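PDB 3JU0: phage integrase from Pectobacterium atrosepticum, which probably binds arm-type DNA sites during site-specific DNA integration, the piece here being its arm-type binding domain. Local coordinates for residues 35-40 / 53-58; 65-70 / 87-92. One frame throughout, in Å; residues are numbered along the deposited sequence.

In the fold
From the N terminus the chain runs through helix 5-10 and the strands 18-23 and 26-30 before it reaches contact 1. There 35-40 and 53-58 pair as neighbouring antiparallel strands and close the hairpin of strands 36-44 and 47-56 at its open end. After a short loop comes helix 61-76. Contact 2 then closes a second loop, bringing 87-92 back to 65-70 on that helix. The two contacts follow one another in series and do not nest. They touch chiefly at Arg67, whose NH1 probably donates to Leu53 O at 2.8 Å. The sheet, helix 61-76 and segment 87-92 are thereby tied together.

Contact 1 (35-40 / 53-58); sequences SKYWRL and LGVYPA
This contact is the open end of the antiparallel hairpin formed by strands 36-44 and 47-56. Three backbone bonds join the strands: Tyr56 N to Lys36 O, Trp38 N to Gly54 O at 2.8 Å, and Leu53 N to Trp38 O. Trp38 O takes a second bond, from Arg39 NH1 at 2.9 Å. The two donors reach it from opposite faces of its carbonyl plane. Arg39 is turned back by its bent chi2 of 18°, and one face of its guanidinium meets Tyr37 CB, offset toward the rim.

Trp38, Lys36 and Tyr56 share the other side of the sheet. The Trp38 indole rises from this face beside Gly54, CD1 3.7 Å from Gly54 O, with NE1 3.8 Å from Tyr56 CB. NE1 itself donates to Val59 O. The Lys36 chain is extended and runs alongside Tyr56, CD to CD2 3.8 Å, and its NZ donates hydrogen bonds to Ala11 O and Val8 O. At the end of the pairing a water links Lys36 N and Tyr56 O. The arrangement is a beta hairpin in the four-stranded antiparallel sheet of the arm-type DNA-binding domain, with the face of Lys36, Trp38 and Tyr56 turned to helices 5-10 and 61-76.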
loop_
_atom_site.group_PDB
_atom_site.type_symbol
_atom_site.label_atom_id
_atom_site.label_comp_id
_atom_site.label_asym_id
_atom_site.label_seq_id
_atom_site.Cartn_x
_atom_site.Cartn_y
_atom_site.Cartn_z
ATOM N N SER A 35 4.871 -1.832 -13.241
ATOM C CA SER A 35 4.421 -0.966 -12.175
ATOM C C SER A 35 4.422 -1.675 -10.825
ATOM O O SER A 35 4.401 -2.914 -10.773
ATOM C CB SER A 35 3.022 -0.478 -12.482
ATOM O OG SER A 35 3.036 0.443 -13.576
ATOM N N LYS A 36 4.510 -0.873 -9.747
ATOM C CA LYS A 36 4.636 -1.363 -8.348
ATOM C C LYS A 36 3.544 -0.685 -7.492
ATOM O O LYS A 36 3.533 0.535 -7.430
ATOM C CB LYS A 36 6.044 -1.069 -7.849
ATOM C CG LYS A 36 7.150 -1.931 -8.429
ATOM C CD LYS A 36 8.500 -1.519 -8.010
ATOM C CE LYS A 36 9.540 -2.529 -8.466
ATOM N NZ LYS A 36 10.964 -2.031 -8.253
ATOM N N TYR A 37 2.613 -1.509 -6.989
ATOM C CA TYR A 37 1.408 -1.058 -6.353
ATOM C C TYR A 37 1.423 -1.372 -4.878
ATOM O O TYR A 37 1.652 -2.502 -4.515
ATOM C CB TYR A 37 0.126 -1.717 -6.957
ATOM C CG TYR A 37 -0.042 -1.569 -8.431
ATOM C CD1 TYR A 37 0.597 -2.412 -9.313
ATOM C CD2 TYR A 37 -0.910 -0.650 -8.955
ATOM C CE1 TYR A 37 0.443 -2.308 -10.674
ATOM C CE2 TYR A 37 -1.059 -0.515 -10.332
ATOM C CZ TYR A 37 -0.361 -1.299 -11.215
ATOM O OH TYR A 37 -0.579 -1.203 -12.597
ATOM N N TRP A 38 1.125 -0.394 -4.028
ATOM C CA TRP A 38 0.939 -0.676 -2.591
ATOM C C TRP A 38 -0.510 -1.064 -2.351
ATOM O O TRP A 38 -1.440 -0.385 -2.798
ATOM C CB TRP A 38 1.236 0.530 -1.751
ATOM C CG TRP A 38 2.649 1.025 -1.835
ATOM C CD1 TRP A 38 3.081 2.147 -2.461
ATOM C CD2 TRP A 38 3.794 0.373 -1.317
ATOM N NE1 TRP A 38 4.439 2.268 -2.303
ATOM C CE2 TRP A 38 4.904 1.194 -1.589
ATOM C CE3 TRP A 38 3.991 -0.824 -0.614
ATOM C CZ2 TRP A 38 6.231 0.818 -1.237
ATOM C CZ3 TRP A 38 5.317 -1.157 -0.234
ATOM C CH2 TRP A 38 6.385 -0.324 -0.530
ATOM N N ARG A 39 -0.671 -2.146 -1.614
ATOM C CA ARG A 39 -2.005 -2.698 -1.311
ATOM C C ARG A 39 -2.123 -3.098 0.133
ATOM O O ARG A 39 -1.169 -3.620 0.712
ATOM C CB ARG A 39 -2.293 -3.939 -2.154
ATOM C CG ARG A 39 -2.505 -3.683 -3.616
ATOM C CD ARG A 39 -2.044 -2.471 -4.109
ATOM N NE ARG A 39 -2.917 -2.134 -5.232
ATOM C CZ ARG A 39 -3.035 -0.945 -5.814
ATOM N NH1 ARG A 39 -2.373 0.258 -5.427
ATOM N NH2 ARG A 39 -3.855 -0.990 -6.805
ATOM N N LEU A 40 -3.327 -2.940 0.660
ATOM C CA LEU A 40 -3.624 -3.397 2.026
ATOM C C LEU A 40 -4.781 -4.404 1.989
ATOM O O LEU A 40 -5.904 -4.109 1.501
ATOM C CB LEU A 40 -4.022 -2.221 2.935
ATOM C CG LEU A 40 -4.461 -2.598 4.348
ATOM C CD1 LEU A 40 -3.262 -3.170 5.100
ATOM C CD2 LEU A 40 -5.040 -1.439 5.075
ATOM N N LEU A 53 -3.263 1.652 -1.907
ATOM C CA LEU A 53 -2.632 2.699 -1.147
ATOM C C LEU A 53 -1.779 3.625 -2.001
ATOM O O LEU A 53 -1.322 4.640 -1.517
ATOM C CB LEU A 53 -1.784 2.163 -0.010
ATOM C CG LEU A 53 -2.473 1.316 1.037
ATOM C CD1 LEU A 53 -1.424 0.747 2.001
ATOM C CD2 LEU A 53 -3.472 2.120 1.753
ATOM N N GLY A 54 -1.560 3.323 -3.243
ATOM C CA GLY A 54 -0.729 4.170 -4.073
ATOM C C GLY A 54 0.272 3.389 -4.903
ATOM O O GLY A 54 0.294 2.164 -4.879
ATOM N N VAL A 55 1.077 4.157 -5.625
ATOM C CA VAL A 55 2.014 3.633 -6.627
ATOM C C VAL A 55 3.426 4.037 -6.248
ATOM O O VAL A 55 3.681 5.204 -6.097
ATOM C CB VAL A 55 1.630 4.158 -8.044
ATOM C CG1 VAL A 55 2.667 3.801 -9.056
ATOM C CG2 VAL A 55 0.267 3.582 -8.416
ATOM N N TYR A 56 4.361 3.090 -6.224
ATOM C CA TYR A 56 5.771 3.417 -6.049
ATOM C C TYR A 56 6.361 3.832 -7.423
ATOM O O TYR A 56 6.075 3.188 -8.418
ATOM C CB TYR A 56 6.490 2.150 -5.540
ATOM C CG TYR A 56 7.977 2.294 -5.356
ATOM C CD1 TYR A 56 8.531 2.809 -4.211
ATOM C CD2 TYR A 56 8.840 1.945 -6.381
ATOM C CE1 TYR A 56 9.910 2.987 -4.078
ATOM C CE2 TYR A 56 10.188 2.065 -6.218
ATOM C CZ TYR A 56 10.714 2.585 -5.094
ATOM O OH TYR A 56 12.081 2.677 -4.969
ATOM N N PRO A 57 7.201 4.843 -7.467
ATOM C CA PRO A 57 7.868 5.589 -6.425
ATOM C C PRO A 57 7.148 6.881 -6.017
ATOM O O PRO A 57 7.655 7.584 -5.211
ATOM C CB PRO A 57 9.235 5.919 -7.089
ATOM C CG PRO A 57 8.829 6.071 -8.479
ATOM C CD PRO A 57 7.832 5.049 -8.784
ATOM N N ALA A 58 5.949 7.148 -6.550
ATOM C CA ALA A 58 5.145 8.319 -6.111
ATOM C C ALA A 58 4.910 8.255 -4.608
ATOM O O ALA A 58 4.975 9.282 -3.891
ATOM C CB ALA A 58 3.889 8.386 -6.898
HETATM O O HOH W 1 5.320 1.868 -10.538
#

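Contact 2 (65-70 / 87-92)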
loop_
_atom_site.group_PDB
_atom_site.type_symbol
_atom_site.label_atom_id
_atom_site.label_comp_id
_atom_site.label_asym_id
_atom_site.label_seq_id
_atom_site.Cartn_x
_atom_site.Cartn_y
_atom_site.Cartn_z
ATOM N N ARG A 65 3.437 2.854 4.564
ATOM C CA ARG A 65 3.207 2.488 5.982
ATOM C C ARG A 65 2.348 3.547 6.650
ATOM O O ARG A 65 1.470 3.180 7.458
ATOM C CB ARG A 65 4.522 2.224 6.715
ATOM C CG ARG A 65 5.266 1.037 6.235
ATOM C CD ARG A 65 6.611 0.883 6.855
ATOM N NE ARG A 65 7.223 -0.374 6.508
ATOM C CZ ARG A 65 8.525 -0.604 6.549
ATOM N NH1 ARG A 65 9.360 0.354 6.877
ATOM N NH2 ARG A 65 8.957 -1.783 6.213
ATOM N N GLN A 66 2.530 4.828 6.322
ATOM C CA GLN A 66 1.683 5.883 6.897
ATOM C C GLN A 66 0.253 5.743 6.452
ATOM O O GLN A 66 -0.704 5.895 7.254
ATOM C CB GLN A 66 2.263 7.263 6.486
ATOM C CG GLN A 66 1.420 8.426 6.861
ATOM C CD GLN A 66 1.249 8.574 8.317
ATOM O OE1 GLN A 66 0.248 9.178 8.758
ATOM N NE2 GLN A 66 2.180 8.035 9.105
ATOM N N ARG A 67 0.065 5.428 5.172
ATOM C CA ARG A 67 -1.287 5.243 4.615
ATOM C C ARG A 67 -1.947 3.986 5.175
ATOM O O ARG A 67 -3.131 3.969 5.457
ATOM C CB ARG A 67 -1.281 5.188 3.082
ATOM C CG ARG A 67 -0.866 6.565 2.451
ATOM C CD ARG A 67 -0.868 6.492 0.981
ATOM N NE ARG A 67 -0.445 7.835 0.499
ATOM C CZ ARG A 67 -0.661 8.278 -0.729
ATOM N NH1 ARG A 67 -1.230 7.471 -1.625
ATOM N NH2 ARG A 67 -0.320 9.526 -1.069
ATOM N N ARG A 68 -1.141 2.950 5.392
ATOM C CA ARG A 68 -1.633 1.733 6.096
ATOM C C ARG A 68 -2.147 2.127 7.479
ATOM O O ARG A 68 -3.204 1.726 7.894
ATOM C CB ARG A 68 -0.449 0.745 6.232
ATOM C CG ARG A 68 -0.708 -0.454 7.116
ATOM C CD ARG A 68 0.608 -0.953 7.669
ATOM N NE ARG A 68 1.193 -0.081 8.662
ATOM C CZ ARG A 68 2.416 -0.211 9.195
ATOM N NH1 ARG A 68 3.257 -1.114 8.751
ATOM N NH2 ARG A 68 2.815 0.627 10.128
ATOM N N ASP A 69 -1.348 2.898 8.194
ATOM C CA ASP A 69 -1.714 3.323 9.536
ATOM C C ASP A 69 -3.058 4.078 9.499
ATOM O O ASP A 69 -3.937 3.887 10.339
ATOM C CB ASP A 69 -0.597 4.163 10.172
ATOM C CG ASP A 69 0.575 3.361 10.564
ATOM O OD1 ASP A 69 1.637 3.970 10.836
ATOM O OD2 ASP A 69 0.467 2.114 10.594
ATOM N N GLU A 70 -3.188 5.023 8.578
ATOM C CA GLU A 70 -4.420 5.781 8.444
ATOM C C GLU A 70 -5.630 4.908 8.132
ATOM O O GLU A 70 -6.703 5.105 8.678
ATOM C CB GLU A 70 -4.252 6.910 7.479
ATOM C CG GLU A 70 -3.276 7.933 7.965
ATOM C CD GLU A 70 -3.649 8.587 9.291
ATOM O OE1 GLU A 70 -2.783 8.698 10.175
ATOM O OE2 GLU A 70 -4.832 8.943 9.476
ATOM N N ALA A 87 -4.828 10.021 -1.826
ATOM C CA ALA A 87 -4.007 11.181 -2.106
ATOM C C ALA A 87 -4.076 12.311 -1.108
ATOM O O ALA A 87 -3.174 13.148 -1.020
ATOM C CB ALA A 87 -4.298 11.685 -3.503
ATOM N N ASP A 88 -5.129 12.348 -0.308
ATOM C CA ASP A 88 -5.171 13.348 0.740
ATOM C C ASP A 88 -4.107 13.124 1.817
ATOM O O ASP A 88 -3.802 14.023 2.635
ATOM C CB ASP A 88 -6.591 13.357 1.308
ATOM C CG ASP A 88 -7.541 14.158 0.436
ATOM O OD1 ASP A 88 -7.065 14.804 -0.516
ATOM O OD2 ASP A 88 -8.756 14.145 0.702
ATOM N N ASN A 89 -3.534 11.912 1.854
ATOM C CA ASN A 89 -2.364 11.654 2.650
ATOM C C ASN A 89 -1.112 12.185 1.973
ATOM O O ASN A 89 -0.573 11.577 1.066
ATOM C CB ASN A 89 -2.173 10.148 2.830
ATOM C CG ASN A 89 -3.237 9.523 3.684
ATOM O OD1 ASN A 89 -3.275 9.733 4.909
ATOM N ND2 ASN A 89 -4.040 8.692 3.073
ATOM N N LYS A 90 -0.655 13.352 2.363
ATOM C CA LYS A 90 0.496 13.928 1.662
ATOM C C LYS A 90 1.711 13.058 1.868
ATOM O O LYS A 90 1.943 12.490 2.968
ATOM C CB LYS A 90 0.791 15.352 2.156
ATOM C CG LYS A 90 -0.334 16.300 1.899
ATOM N N THR A 91 2.518 12.938 0.828
ATOM C CA THR A 91 3.700 12.109 0.928
ATOM C C THR A 91 4.865 12.895 1.497
ATOM O O THR A 91 4.829 14.126 1.608
ATOM C CB THR A 91 4.154 11.578 -0.433
ATOM O OG1 THR A 91 4.499 12.705 -1.268
ATOM C CG2 THR A 91 3.105 10.727 -1.081
ATOM N N ILE A 92 5.892 12.187 1.890
ATOM C CA ILE A 92 7.010 12.870 2.528
ATOM C C ILE A 92 7.601 13.934 1.581
ATOM O O ILE A 92 7.866 15.098 2.002
ATOM C CB ILE A 92 8.082 11.867 3.039
ATOM C CG1 ILE A 92 7.558 11.006 4.203
ATOM C CG2 ILE A 92 9.313 12.672 3.430
ATOM C CD1 ILE A 92 8.382 9.759 4.480
HETATM O O HOH W 2 -4.967 5.613 4.091
HETATM O O HOH W 3 1.405 9.326 2.170
HETATM O O HOH W 4 -5.353 10.588 6.721
#
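Arg67 and Asn89 carry this contact, their side chains crossing at a slant. The Arg67 chain is fully extended from CG to NE, which carries the guanidinium out to the backbone of 87-92. On the way it meets Asn89 CB, with CG at 3.8 Å and NE at 3.7 Å. The guanidinium and amide planes stand 41° apart.

Beyond this crossing, Arg67 NH2 donates to Asn89 O at 3.0 Å. The donor lies in the carbonyl plane. The bond is bent, at 137° on the hydrogen, and the acceptor is tilted from the guanidinium plane. A water accepts from Arg67 NE and lies close to the same Asn89 O. Arg67 NH2 also meets the methyl CG2 of Thr91 at 3.6 Å. Arg67 NH1 turns to Leu53 O of the sheet, so the buried guanidinium has a polar partner for each of its three nitrogens.

The amide end of Asn89 also meets Glu70, OD1 lying 3.5 Å from Glu70 CG. The carboxylate and amide planes are 52° apart, and a water bridges Asn89 OD1 and Glu70 OE2. Glu70 OE1 forms a salt bridge with Lys73, while Asn89 ND2 donates to Gln86 O.

Thr91 is the N-cap of helix 92-95, its OG1 accepting from Glu94 N. Segment 87-92 packs beside helix 61-76, and Ile92 N also donates to Asp63 OD1 of that helix. Arg67 spans from helix 61-76 to both segment 87-92 and strand 47-56.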